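Local coordinates for protein xylan esterase 1 (Thermoanaerobacterium sp. 'JW/SL YS485', PDB 3FCY) that probably removes acetyl groups from xylan and similar substrates as an alpha/beta-hydrolase-fold carbohydrate esterase of family CE7, and binds calcium, at residues A[47-52]-A[274-279]; A[93-98]-A[141-146]; A[108-113]-A[195-200]; A[230-235]-A[290-295]. All coordinates share one frame; numbering follows the deposited sequence.

From the N terminus, residues 47-52 open the longest loop, which contact 1 closes only at 274-279. Inside it, contacts 2 and 3 are nested and cross each other: 93-98 and 108-113 come first, then 141-146 closes contact 2 and 195-200 closes contact 3. Contact 4 starts at 230-235, before contact 1 is closed, and ends at 290-295, so these two also cross. They touch as well, with a probable hydrogen bond of 3.0 Å from Val279 N to Leu234 O. Contact 1 ties the first long helix to the inter-helix loop at 274-279. Contacts 2, 3 and 4 all reach the central sheet, and contact 4 joins the end of strand 226-230 and the loop after it to strand 289-295.

Contact 1 (A[47-52]-A[274-279]); sequences PEDFDE and LGYIDV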
loop_
_atom_site.group_PDB
_atom_site.type_symbol
_atom_site.label_atom_id
_atom_site.label_comp_id
_atom_site.label_asym_id
_atom_site.label_seq_id
_atom_site.Cartn_x
_atom_site.Cartn_y
_atom_site.Cartn_z
ATOM N N PRO A 47 -15.277 -32.721 -15.246
ATOM C CA PRO A 47 -16.559 -33.429 -15.286
ATOM C C PRO A 47 -16.456 -34.753 -16.042
ATOM O O PRO A 47 -15.702 -34.869 -17.009
ATOM C CB PRO A 47 -17.479 -32.436 -15.990
ATOM C CG PRO A 47 -16.913 -31.110 -15.577
ATOM C CD PRO A 47 -15.426 -31.335 -15.723
ATOM N N GLU A 48 -17.214 -35.747 -15.592
ATOM C CA GLU A 48 -17.210 -37.054 -16.236
ATOM C C GLU A 48 -17.784 -37.002 -17.640
ATOM O O GLU A 48 -17.428 -37.813 -18.490
ATOM C CB GLU A 48 -17.996 -38.060 -15.397
ATOM C CG GLU A 48 -17.126 -38.818 -14.418
ATOM C CD GLU A 48 -16.008 -39.566 -15.119
ATOM O OE1 GLU A 48 -16.312 -40.465 -15.934
ATOM O OE2 GLU A 48 -14.826 -39.250 -14.861
ATOM N N ASP A 49 -18.671 -36.043 -17.883
ATOM C CA ASP A 49 -19.291 -35.892 -19.195
ATOM C C ASP A 49 -18.657 -34.732 -19.959
ATOM O O ASP A 49 -19.282 -34.144 -20.844
ATOM C CB ASP A 49 -20.795 -35.650 -19.030
ATOM C CG ASP A 49 -21.101 -34.345 -18.307
ATOM O OD1 ASP A 49 -20.329 -33.977 -17.395
ATOM O OD2 ASP A 49 -22.116 -33.698 -18.642
ATOM N N PHE A 50 -17.411 -34.415 -19.614
ATOM C CA PHE A 50 -16.676 -33.323 -20.252
ATOM C C PHE A 50 -16.742 -33.407 -21.776
ATOM O O PHE A 50 -17.099 -32.438 -22.449
ATOM C CB PHE A 50 -15.205 -33.342 -19.813
ATOM C CG PHE A 50 -14.405 -32.167 -20.315
ATOM C CD1 PHE A 50 -14.448 -30.943 -19.652
ATOM C CD2 PHE A 50 -13.636 -32.274 -21.469
ATOM C CE1 PHE A 50 -13.739 -29.842 -20.133
ATOM C CE2 PHE A 50 -12.920 -31.174 -21.961
ATOM C CZ PHE A 50 -12.975 -29.958 -21.291
ATOM N N ASP A 51 -16.393 -34.571 -22.316
ATOM C CA ASP A 51 -16.400 -34.771 -23.760
ATOM C C ASP A 51 -17.786 -34.606 -24.362
ATOM O O ASP A 51 -17.945 -33.939 -25.383
ATOM C CB ASP A 51 -15.829 -36.153 -24.099
ATOM C CG ASP A 51 -14.324 -36.223 -23.900
ATOM O OD1 ASP A 51 -13.782 -37.346 -23.803
ATOM O OD2 ASP A 51 -13.679 -35.152 -23.850
ATOM N N GLU A 52 -18.792 -35.210 -23.735
ATOM C CA GLU A 52 -20.155 -35.097 -24.241
ATOM C C GLU A 52 -20.602 -33.639 -24.205
ATOM O O GLU A 52 -21.224 -33.142 -25.144
ATOM C CB GLU A 52 -21.117 -35.941 -23.402
ATOM C CG GLU A 52 -20.797 -37.426 -23.379
ATOM C CD GLU A 52 -19.966 -37.833 -22.176
ATOM O OE1 GLU A 52 -18.813 -37.359 -22.043
ATOM O OE2 GLU A 52 -20.474 -38.633 -21.358
ATOM N N LEU A 274 -16.810 -25.805 -12.846
ATOM C CA LEU A 274 -15.845 -24.884 -13.451
ATOM C C LEU A 274 -14.897 -25.695 -14.337
ATOM O O LEU A 274 -14.198 -25.150 -15.194
ATOM C CB LEU A 274 -15.047 -24.148 -12.369
ATOM C CG LEU A 274 -15.796 -23.076 -11.563
ATOM C CD1 LEU A 274 -14.898 -22.542 -10.458
ATOM C CD2 LEU A 274 -16.238 -21.949 -12.485
ATOM N N GLY A 275 -14.879 -27.005 -14.118
ATOM C CA GLY A 275 -14.029 -27.881 -14.904
ATOM C C GLY A 275 -14.387 -27.849 -16.378
ATOM O O GLY A 275 -13.547 -28.123 -17.235
ATOM N N TYR A 276 -15.637 -27.513 -16.683
ATOM C CA TYR A 276 -16.087 -27.440 -18.069
ATOM C C TYR A 276 -15.362 -26.354 -18.851
ATOM O O TYR A 276 -15.201 -26.462 -20.071
ATOM C CB TYR A 276 -17.589 -27.163 -18.139
ATOM C CG TYR A 276 -18.460 -28.336 -17.769
ATOM C CD1 TYR A 276 -18.424 -29.522 -18.510
ATOM C CD2 TYR A 276 -19.341 -28.257 -16.695
ATOM C CE1 TYR A 276 -19.253 -30.599 -18.186
ATOM C CE2 TYR A 276 -20.169 -29.325 -16.363
ATOM C CZ TYR A 276 -20.121 -30.491 -17.112
ATOM O OH TYR A 276 -20.945 -31.541 -16.776
ATOM N N ILE A 277 -14.936 -25.304 -18.154
ATOM C CA ILE A 277 -14.247 -24.204 -18.814
ATOM C C ILE A 277 -12.813 -24.036 -18.332
ATOM O O ILE A 277 -12.260 -22.934 -18.353
ATOM C CB ILE A 277 -15.020 -22.873 -18.635
ATOM C CG1 ILE A 277 -15.191 -22.549 -17.147
ATOM C CG2 ILE A 277 -16.385 -22.981 -19.312
ATOM C CD1 ILE A 277 -15.857 -21.209 -16.888
ATOM N N ASP A 278 -12.224 -25.144 -17.892
ATOM C CA ASP A 278 -10.844 -25.174 -17.420
ATOM C C ASP A 278 -10.021 -25.597 -18.636
ATOM O O ASP A 278 -10.067 -26.766 -19.036
ATOM C CB ASP A 278 -10.703 -26.220 -16.306
ATOM C CG ASP A 278 -9.302 -26.276 -15.723
ATOM O OD1 ASP A 278 -8.361 -25.792 -16.380
ATOM O OD2 ASP A 278 -9.142 -26.818 -14.608
ATOM N N VAL A 279 -9.279 -24.663 -19.229
ATOM C CA VAL A 279 -8.487 -24.981 -20.416
ATOM C C VAL A 279 -7.518 -26.147 -20.253
ATOM O O VAL A 279 -7.149 -26.789 -21.241
ATOM C CB VAL A 279 -7.693 -23.753 -20.938
ATOM C CG1 VAL A 279 -8.660 -22.673 -21.390
ATOM C CG2 VAL A 279 -6.744 -23.230 -19.866
#
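The ring of Tyr276 has Pro47 over one face and a carboxylate at its edge. Pro47 CG lies 3.5 Å from the centroid of the Tyr276 ring and 8° off its normal, the geometry of a CH-pi contact. Pro47 CB leans toward the phenol end, 3.4 Å from Tyr276 CE1. At the edge, Tyr276 OH donates to the syn lone pair of Asp49 OD1 at 2.6 Å, the carboxylate and ring planes 78° apart. The Phe50 ring instead meets backbone: Gly275 O is near its plane, 3.4 Å from Phe50 CE1. With no side chain on Gly275 in the way, Pro47 CD comes to 3.7 Å from Gly275 C. Asp49 CG sits between its own N and carbonyl carbon (chi1 64°), which directs the carboxylate to the phenol; although Asp49 is the N-cap residue of helix 50-62, its side chain makes no capping bond. Just beyond, Tyr53 stacks with Tyr276, and Trp54 NE1 bonds to Tyr276 O. Away from the predicted active site, the start of helix 50-62 thus packs on the loop between helices 267-274 and 279-282 through a proline-aromatic CH-pi contact, made at the type I turn from Pro47 to Phe50.

Contact 2 (A[93-98]-A[141-146]); sequences ARIHAK and DVRGQG
His96 and Asp141 are brought alongside by their first torsions: His96 CG is anti to its backbone N (chi1 169°), whereas Asp141 CG stays beside its N, opposite the carbonyl carbon. The two side chains then point the same way, and His96 ND1 donates to Asp141 OD2 at 2.8 Å. That bond is bent, 137° at the hydrogen, and it reaches OD2 from above the carboxylate plane, 50° out of it. A straighter backbone bond, Asp141 N to His96 O at 2.8 Å, doubles the link between the same two residues. The other carboxylate oxygen, Asp141 OD1, accepts from Ser121 N, so the buried group is gripped on both oxygens. Arg143 makes the second half of the contact. Its chain is extended from CG to NE, and Ala93 CB lies over one face of the guanidinium, 3.4 Å from Arg143 CZ. Ile95 CD1 packs 3.4 Å from Arg143 NE. A salt bridge from NE to Asp183 and a bond from NH2 to Val90 O hold the group flat against Ala93. Arg143, Gly144 and Gln145 form the RGQ signature of CE7 esterases, and Gly144 makes backbone hydrogen bonds to a second subunit. The contact joins the start of strand 94-102 to the loop leaving its antiparallel neighbour 136-140; Ile95 also touches Phe87 of strand 80-88 and Asp183 of helix 176-192.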
loop_
_atom_site.group_PDB
_atom_site.type_symbol
_atom_site.label_atom_id
_atom_site.label_comp_id
_atom_site.label_asym_id
_atom_site.label_seq_id
_atom_site.Cartn_x
_atom_site.Cartn_y
_atom_site.Cartn_z
ATOM N N ALA A 93 -25.788 -14.127 -30.362
ATOM C CA ALA A 93 -24.894 -13.006 -30.072
ATOM C C ALA A 93 -24.093 -12.558 -31.296
ATOM O O ALA A 93 -23.495 -13.373 -31.993
ATOM C CB ALA A 93 -23.946 -13.376 -28.937
ATOM N N ARG A 94 -24.087 -11.255 -31.549
ATOM C CA ARG A 94 -23.346 -10.698 -32.673
ATOM C C ARG A 94 -21.912 -10.465 -32.184
ATOM O O ARG A 94 -21.677 -9.628 -31.314
ATOM C CB ARG A 94 -23.991 -9.376 -33.107
ATOM C CG ARG A 94 -23.633 -8.923 -34.508
ATOM C CD ARG A 94 -24.115 -9.915 -35.569
ATOM N NE ARG A 94 -23.888 -9.397 -36.914
ATOM C CZ ARG A 94 -23.781 -10.154 -38.001
ATOM N NH1 ARG A 94 -23.880 -11.474 -37.912
ATOM N NH2 ARG A 94 -23.568 -9.587 -39.182
ATOM N N ILE A 95 -20.963 -11.218 -32.733
ATOM C CA ILE A 95 -19.560 -11.113 -32.334
ATOM C C ILE A 95 -18.763 -10.211 -33.272
ATOM O O ILE A 95 -19.002 -10.183 -34.483
ATOM C CB ILE A 95 -18.887 -12.508 -32.312
ATOM C CG1 ILE A 95 -19.774 -13.510 -31.567
ATOM C CG2 ILE A 95 -17.518 -12.421 -31.641
ATOM C CD1 ILE A 95 -20.062 -13.146 -30.111
ATOM N N HIS A 96 -17.807 -9.476 -32.712
ATOM C CA HIS A 96 -16.980 -8.576 -33.504
ATOM C C HIS A 96 -15.497 -8.915 -33.437
ATOM O O HIS A 96 -14.997 -9.397 -32.420
ATOM C CB HIS A 96 -17.197 -7.125 -33.058
ATOM C CG HIS A 96 -16.208 -6.157 -33.636
ATOM N ND1 HIS A 96 -14.983 -5.908 -33.053
ATOM C CD2 HIS A 96 -16.258 -5.386 -34.748
ATOM C CE1 HIS A 96 -14.324 -5.022 -33.781
ATOM N NE2 HIS A 96 -15.076 -4.690 -34.815
ATOM N N ALA A 97 -14.805 -8.662 -34.542
ATOM C CA ALA A 97 -13.374 -8.902 -34.633
ATOM C C ALA A 97 -12.781 -7.988 -35.692
ATOM O O ALA A 97 -13.416 -7.717 -36.716
ATOM C CB ALA A 97 -13.097 -10.361 -35.004
ATOM N N LYS A 98 -11.579 -7.488 -35.426
ATOM C CA LYS A 98 -10.886 -6.659 -36.397
ATOM C C LYS A 98 -10.405 -7.662 -37.435
ATOM O O LYS A 98 -10.098 -8.802 -37.093
ATOM C CB LYS A 98 -9.682 -5.948 -35.762
ATOM C CG LYS A 98 -10.033 -4.713 -34.939
ATOM C CD LYS A 98 -8.768 -4.056 -34.382
ATOM C CE LYS A 98 -9.059 -2.668 -33.826
ATOM N NZ LYS A 98 -10.091 -2.697 -32.753
ATOM N N ASP A 141 -13.187 -9.744 -30.270
ATOM C CA ASP A 141 -13.573 -9.094 -29.023
ATOM C C ASP A 141 -14.402 -10.119 -28.264
ATOM O O ASP A 141 -15.266 -10.780 -28.850
ATOM C CB ASP A 141 -14.430 -7.847 -29.267
ATOM C CG ASP A 141 -13.618 -6.657 -29.735
ATOM O OD1 ASP A 141 -12.407 -6.598 -29.421
ATOM O OD2 ASP A 141 -14.198 -5.769 -30.397
ATOM N N VAL A 142 -14.131 -10.268 -26.971
ATOM C CA VAL A 142 -14.877 -11.209 -26.147
ATOM C C VAL A 142 -16.237 -10.597 -25.819
ATOM O O VAL A 142 -16.345 -9.387 -25.618
ATOM C CB VAL A 142 -14.126 -11.530 -24.832
ATOM C CG1 VAL A 142 -15.014 -12.355 -23.903
ATOM C CG2 VAL A 142 -12.838 -12.297 -25.142
ATOM N N ARG A 143 -17.270 -11.436 -25.787
ATOM C CA ARG A 143 -18.622 -10.981 -25.472
ATOM C C ARG A 143 -18.669 -10.161 -24.188
ATOM O O ARG A 143 -18.079 -10.538 -23.182
ATOM C CB ARG A 143 -19.563 -12.175 -25.291
ATOM C CG ARG A 143 -19.715 -13.066 -26.501
ATOM C CD ARG A 143 -20.696 -14.195 -26.217
ATOM N NE ARG A 143 -20.866 -15.048 -27.386
ATOM C CZ ARG A 143 -21.938 -15.794 -27.626
ATOM N NH1 ARG A 143 -22.953 -15.799 -26.768
ATOM N NH2 ARG A 143 -21.999 -16.525 -28.732
ATOM N N GLY A 144 -19.379 -9.041 -24.240
ATOM C CA GLY A 144 -19.553 -8.192 -23.073
ATOM C C GLY A 144 -18.352 -7.636 -22.329
ATOM O O GLY A 144 -18.496 -7.219 -21.175
ATOM N N GLN A 145 -17.173 -7.619 -22.947
ATOM C CA GLN A 145 -16.022 -7.062 -22.253
ATOM C C GLN A 145 -15.713 -5.647 -22.757
ATOM O O GLN A 145 -16.629 -4.827 -22.868
ATOM C CB GLN A 145 -14.814 -8.011 -22.354
ATOM C CG GLN A 145 -15.113 -9.360 -21.683
ATOM C CD GLN A 145 -13.882 -10.191 -21.347
ATOM O OE1 GLN A 145 -12.746 -9.799 -21.626
ATOM N NE2 GLN A 145 -14.111 -11.353 -20.736
ATOM N N GLY A 146 -14.458 -5.348 -23.068
ATOM C CA GLY A 146 -14.132 -3.998 -23.503
ATOM C C GLY A 146 -14.337 -3.644 -24.965
ATOM O O GLY A 146 -14.098 -2.500 -25.360
#

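Contact 3 (A[108-113]-A[195-200]); sequences HPALIR and PEVDED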
loop_
_atom_site.group_PDB
_atom_site.type_symbol
_atom_site.label_atom_id
_atom_site.label_comp_id
_atom_site.label_asym_id
_atom_site.label_seq_id
_atom_site.Cartn_x
_atom_site.Cartn_y
_atom_site.Cartn_z
ATOM N N HIS A 108 -2.482 -17.463 -48.035
ATOM C CA HIS A 108 -1.355 -17.349 -47.113
ATOM C C HIS A 108 -1.799 -17.634 -45.681
ATOM O O HIS A 108 -2.975 -17.898 -45.434
ATOM C CB HIS A 108 -0.762 -15.944 -47.219
ATOM C CG HIS A 108 -1.789 -14.856 -47.174
ATOM N ND1 HIS A 108 -2.557 -14.604 -46.057
ATOM C CD2 HIS A 108 -2.197 -13.975 -48.119
ATOM C CE1 HIS A 108 -3.395 -13.616 -46.317
ATOM N NE2 HIS A 108 -3.197 -13.216 -47.561
ATOM N N PRO A 109 -0.859 -17.598 -44.718
ATOM C CA PRO A 109 -1.220 -17.863 -43.321
ATOM C C PRO A 109 -2.086 -16.771 -42.709
ATOM O O PRO A 109 -2.202 -15.666 -43.247
ATOM C CB PRO A 109 0.139 -17.966 -42.619
ATOM C CG PRO A 109 1.068 -18.401 -43.718
ATOM C CD PRO A 109 0.605 -17.548 -44.870
ATOM N N ALA A 110 -2.690 -17.094 -41.573
ATOM C CA ALA A 110 -3.527 -16.147 -40.855
ATOM C C ALA A 110 -3.268 -16.313 -39.364
ATOM O O ALA A 110 -2.938 -17.406 -38.891
ATOM C CB ALA A 110 -5.003 -16.396 -41.167
ATOM N N LEU A 111 -3.397 -15.215 -38.632
ATOM C CA LEU A 111 -3.204 -15.233 -37.192
ATOM C C LEU A 111 -4.459 -14.675 -36.535
ATOM O O LEU A 111 -4.990 -13.656 -36.975
ATOM C CB LEU A 111 -2.000 -14.371 -36.796
ATOM C CG LEU A 111 -1.833 -14.089 -35.289
ATOM C CD1 LEU A 111 -1.451 -15.365 -34.550
ATOM C CD2 LEU A 111 -0.755 -13.032 -35.084
ATOM N N ILE A 112 -4.937 -15.351 -35.496
ATOM C CA ILE A 112 -6.111 -14.888 -34.766
ATOM C C ILE A 112 -5.676 -14.549 -33.340
ATOM O O ILE A 112 -5.236 -15.423 -32.590
ATOM C CB ILE A 112 -7.218 -15.963 -34.698
ATOM C CG1 ILE A 112 -7.588 -16.434 -36.109
ATOM C CG2 ILE A 112 -8.456 -15.380 -34.017
ATOM C CD1 ILE A 112 -8.586 -17.596 -36.125
ATOM N N ARG A 113 -5.786 -13.276 -32.973
ATOM C CA ARG A 113 -5.402 -12.837 -31.636
ATOM C C ARG A 113 -6.604 -12.737 -30.703
ATOM O O ARG A 113 -7.701 -12.355 -31.117
ATOM C CB ARG A 113 -4.708 -11.469 -31.694
ATOM C CG ARG A 113 -3.225 -11.503 -32.013
ATOM C CD ARG A 113 -2.665 -10.081 -32.006
ATOM N NE ARG A 113 -1.204 -10.032 -31.980
ATOM C CZ ARG A 113 -0.457 -10.400 -30.941
ATOM N NH1 ARG A 113 -1.030 -10.849 -29.829
ATOM N NH2 ARG A 113 0.866 -10.304 -31.003
ATOM N N PRO A 195 -11.205 -16.535 -48.545
ATOM C CA PRO A 195 -10.538 -16.814 -49.818
ATOM C C PRO A 195 -9.011 -16.665 -49.841
ATOM O O PRO A 195 -8.334 -17.440 -50.517
ATOM C CB PRO A 195 -11.240 -15.864 -50.791
ATOM C CG PRO A 195 -11.660 -14.723 -49.907
ATOM C CD PRO A 195 -12.176 -15.438 -48.690
ATOM N N GLU A 196 -8.470 -15.690 -49.109
ATOM C CA GLU A 196 -7.020 -15.467 -49.088
ATOM C C GLU A 196 -6.295 -16.293 -48.026
ATOM O O GLU A 196 -5.068 -16.233 -47.910
ATOM C CB GLU A 196 -6.700 -13.981 -48.861
ATOM C CG GLU A 196 -6.700 -13.531 -47.390
ATOM C CD GLU A 196 -8.093 -13.307 -46.818
ATOM O OE1 GLU A 196 -9.082 -13.678 -47.486
ATOM O OE2 GLU A 196 -8.196 -12.767 -45.691
ATOM N N VAL A 197 -7.047 -17.077 -47.266
ATOM C CA VAL A 197 -6.455 -17.876 -46.201
ATOM C C VAL A 197 -6.299 -19.369 -46.493
ATOM O O VAL A 197 -7.258 -20.039 -46.889
ATOM C CB VAL A 197 -7.281 -17.740 -44.898
ATOM C CG1 VAL A 197 -6.703 -18.640 -43.823
ATOM C CG2 VAL A 197 -7.294 -16.285 -44.431
ATOM N N ASP A 198 -5.085 -19.879 -46.289
ATOM C CA ASP A 198 -4.808 -21.302 -46.467
ATOM C C ASP A 198 -5.269 -21.915 -45.150
ATOM O O ASP A 198 -4.661 -21.676 -44.104
ATOM C CB ASP A 198 -3.308 -21.546 -46.655
ATOM C CG ASP A 198 -2.978 -23.009 -46.901
ATOM O OD1 ASP A 198 -3.592 -23.881 -46.245
ATOM O OD2 ASP A 198 -2.095 -23.289 -47.740
ATOM N N GLU A 199 -6.338 -22.701 -45.196
ATOM C CA GLU A 199 -6.896 -23.300 -43.990
ATOM C C GLU A 199 -5.949 -24.167 -43.164
ATOM O O GLU A 199 -6.249 -24.480 -42.008
ATOM C CB GLU A 199 -8.153 -24.102 -44.331
ATOM C CG GLU A 199 -7.895 -25.492 -44.881
ATOM C CD GLU A 199 -9.183 -26.278 -45.055
ATOM O OE1 GLU A 199 -9.960 -25.946 -45.980
ATOM O OE2 GLU A 199 -9.423 -27.213 -44.258
ATOM N N ASP A 200 -4.814 -24.556 -43.740
ATOM C CA ASP A 200 -3.849 -25.379 -43.014
ATOM C C ASP A 200 -2.705 -24.554 -42.430
ATOM O O ASP A 200 -1.763 -25.109 -41.868
ATOM C CB ASP A 200 -3.248 -26.461 -43.924
ATOM C CG ASP A 200 -4.260 -27.512 -44.337
ATOM O OD1 ASP A 200 -5.120 -27.881 -43.507
ATOM O OD2 ASP A 200 -4.179 -27.984 -45.493
#
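The tight part of this contact gathers round Glu196 O, which His108 meets twice. His108 N donates to it at 2.9 Å, a bent bond of 138°, and the imidazole folds back so that the same oxygen lies over one ring face, 3.5 Å from His108 ND1. A chi1 of 47° tucks the imidazole back over its own main chain. An in-plane bond from His108 ND1 to Pro109 O, 3.0 Å, helps fix the ring's rotation. Glu196 CG packs 3.5 Å from His108 CE1, while the buried carboxylate turns off to Tyr99 OH and Thr136 OG1 through OE2. A nearly straight bond of 3.0 Å from Asp198 N to His108 O completes the parallel bridge of His108 with Val197. Beyond the bridge the contact thins to methyl packing, with Ala110 CB 3.9 Å from Val197 CG1. On the more solvent-exposed side, the carboxylate of Asp198 leads away from 108-113, accepting from Asp200 N at 2.9 Å in an Asx turn and pairing with Arg201 in a salt bridge. His108 lies near Tyr345, a ligand of the bound calcium. The short strand 197-198 thus flanks the first residue of strand 108-114; after a corner at 199 and 200 the chain continues as strand 202-207, beside 108-114 in the main sheet, with Val191 of helix 176-192 against Ala110.

Contact 4 (A[230-235]-A[290-295]); sequences EYPFLS and VLMCVG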
loop_
_atom_site.group_PDB
_atom_site.type_symbol
_atom_site.label_atom_id
_atom_site.label_comp_id
_atom_site.label_asym_id
_atom_site.label_seq_id
_atom_site.Cartn_x
_atom_site.Cartn_y
_atom_site.Cartn_z
ATOM N N GLU A 230 0.499 -17.107 -23.856
ATOM C CA GLU A 230 1.312 -16.397 -22.879
ATOM C C GLU A 230 0.630 -16.323 -21.519
ATOM O O GLU A 230 -0.472 -15.790 -21.401
ATOM C CB GLU A 230 1.617 -14.994 -23.404
ATOM C CG GLU A 230 2.401 -15.025 -24.702
ATOM C CD GLU A 230 2.639 -13.656 -25.297
ATOM O OE1 GLU A 230 3.153 -12.770 -24.585
ATOM O OE2 GLU A 230 2.324 -13.471 -26.488
ATOM N N TYR A 231 1.304 -16.849 -20.498
ATOM C CA TYR A 231 0.774 -16.875 -19.133
ATOM C C TYR A 231 -0.748 -16.970 -19.142
ATOM O O TYR A 231 -1.449 -16.057 -18.701
ATOM C CB TYR A 231 1.248 -15.641 -18.338
ATOM C CG TYR A 231 1.254 -14.314 -19.076
ATOM C CD1 TYR A 231 0.262 -13.358 -18.849
ATOM C CD2 TYR A 231 2.290 -13.985 -19.949
ATOM C CE1 TYR A 231 0.309 -12.101 -19.469
ATOM C CE2 TYR A 231 2.346 -12.738 -20.573
ATOM C CZ TYR A 231 1.355 -11.800 -20.327
ATOM O OH TYR A 231 1.422 -10.565 -20.932
ATOM N N PRO A 232 -1.274 -18.103 -19.636
ATOM C CA PRO A 232 -2.715 -18.358 -19.731
ATOM C C PRO A 232 -3.531 -18.245 -18.448
ATOM O O PRO A 232 -3.109 -18.660 -17.368
ATOM C CB PRO A 232 -2.781 -19.758 -20.342
ATOM C CG PRO A 232 -1.516 -20.407 -19.843
ATOM C CD PRO A 232 -0.505 -19.301 -20.024
ATOM N N PHE A 233 -4.712 -17.664 -18.612
ATOM C CA PHE A 233 -5.697 -17.451 -17.557
ATOM C C PHE A 233 -6.764 -18.516 -17.846
ATOM O O PHE A 233 -6.763 -19.100 -18.931
ATOM C CB PHE A 233 -6.269 -16.037 -17.730
ATOM C CG PHE A 233 -7.333 -15.651 -16.734
ATOM C CD1 PHE A 233 -7.079 -15.666 -15.367
ATOM C CD2 PHE A 233 -8.568 -15.176 -17.180
ATOM C CE1 PHE A 233 -8.036 -15.206 -14.459
ATOM C CE2 PHE A 233 -9.528 -14.714 -16.283
ATOM C CZ PHE A 233 -9.259 -14.730 -14.918
ATOM N N LEU A 234 -7.649 -18.779 -16.887
ATOM C CA LEU A 234 -8.726 -19.764 -17.054
ATOM C C LEU A 234 -8.253 -21.214 -16.982
ATOM O O LEU A 234 -8.774 -22.085 -17.685
ATOM C CB LEU A 234 -9.448 -19.547 -18.390
ATOM C CG LEU A 234 -10.032 -18.157 -18.664
ATOM C CD1 LEU A 234 -10.619 -18.142 -20.071
ATOM C CD2 LEU A 234 -11.099 -17.809 -17.624
ATOM N N SER A 235 -7.285 -21.479 -16.117
ATOM C CA SER A 235 -6.756 -22.825 -15.990
ATOM C C SER A 235 -6.566 -23.294 -14.554
ATOM O O SER A 235 -6.039 -22.559 -13.719
ATOM C CB SER A 235 -5.411 -22.914 -16.719
ATOM O OG SER A 235 -4.761 -24.151 -16.469
ATOM N N VAL A 290 2.512 -25.922 -30.048
ATOM C CA VAL A 290 2.308 -24.924 -29.008
ATOM C C VAL A 290 3.592 -24.318 -28.447
ATOM O O VAL A 290 4.582 -25.013 -28.235
ATOM C CB VAL A 290 1.515 -25.532 -27.830
ATOM C CG1 VAL A 290 1.225 -24.460 -26.779
ATOM C CG2 VAL A 290 0.216 -26.152 -28.344
ATOM N N LEU A 291 3.566 -23.008 -28.232
ATOM C CA LEU A 291 4.686 -22.288 -27.635
ATOM C C LEU A 291 4.064 -21.451 -26.528
ATOM O O LEU A 291 3.180 -20.626 -26.783
ATOM C CB LEU A 291 5.379 -21.361 -28.640
ATOM C CG LEU A 291 6.458 -20.458 -28.018
ATOM C CD1 LEU A 291 7.592 -21.320 -27.453
ATOM C CD2 LEU A 291 7.002 -19.487 -29.062
ATOM N N MET A 292 4.516 -21.665 -25.299
ATOM C CA MET A 292 3.981 -20.922 -24.166
ATOM C C MET A 292 5.095 -20.233 -23.391
ATOM O O MET A 292 6.275 -20.518 -23.597
ATOM C CB MET A 292 3.222 -21.873 -23.230
ATOM C CG MET A 292 1.957 -22.483 -23.826
ATOM S SD MET A 292 1.145 -23.671 -22.708
ATOM C CE MET A 292 0.915 -22.659 -21.270
ATOM N N CYS A 293 4.717 -19.309 -22.512
ATOM C CA CYS A 293 5.692 -18.627 -21.675
ATOM C C CYS A 293 5.069 -18.474 -20.297
ATOM O O CYS A 293 3.846 -18.382 -20.166
ATOM C CB CYS A 293 6.090 -17.263 -22.259
ATOM S SG CYS A 293 4.807 -16.010 -22.325
ATOM N N VAL A 294 5.908 -18.477 -19.267
ATOM C CA VAL A 294 5.424 -18.363 -17.901
ATOM C C VAL A 294 6.386 -17.553 -17.038
ATOM O O VAL A 294 7.602 -17.747 -17.088
ATOM C CB VAL A 294 5.225 -19.775 -17.282
ATOM C CG1 VAL A 294 6.528 -20.559 -17.353
ATOM C CG2 VAL A 294 4.740 -19.665 -15.841
ATOM N N GLY A 295 5.830 -16.632 -16.259
ATOM C CA GLY A 295 6.643 -15.815 -15.377
ATOM C C GLY A 295 6.566 -16.434 -13.997
ATOM O O GLY A 295 5.471 -16.625 -13.471
#
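Hydrogen bonding between Tyr231 and Cys293 sets the register: Tyr231 N donates to Cys293 O at 3.0 Å, with 153° at the hydrogen, beside a parallel bridge of Glu230 with Cys293. The sulfur contacts come next. Cys293 SG and the Glu230 side chain project from the same face of the sheet, and SG touches Glu230 CB and CG, each at 3.5 Å. With chi1 at 66°, Cys293 SG also comes beside the Tyr231 ring at the edge, 5.3 Å from the centroid and 4.0 Å from Tyr231 CD2, a sulfur-aromatic contact. Purely apolar packing joins Pro232 to Met292, whose side chains cross at about a right angle. Met292 bends at its last torsion, chi3 56°, and this carries CE to 3.6 Å from Pro232 CG. Contact with the predicted catalytic machinery runs through Tyr231: its ring meets His327 edge-to-face and lies close to Asp298, both assigned to the charge relay, so the loop after strand 226-230 lies beside that predicted site. Strands 226-230 and 289-295 are parallel neighbours in the central sheet. Helix 303-310 touches Pro232 and Met292 through Val306, whereas helix 333-342 places Phe333 against Glu230 and Cys293, and Ile319 of strand 317-322 packs on Met292.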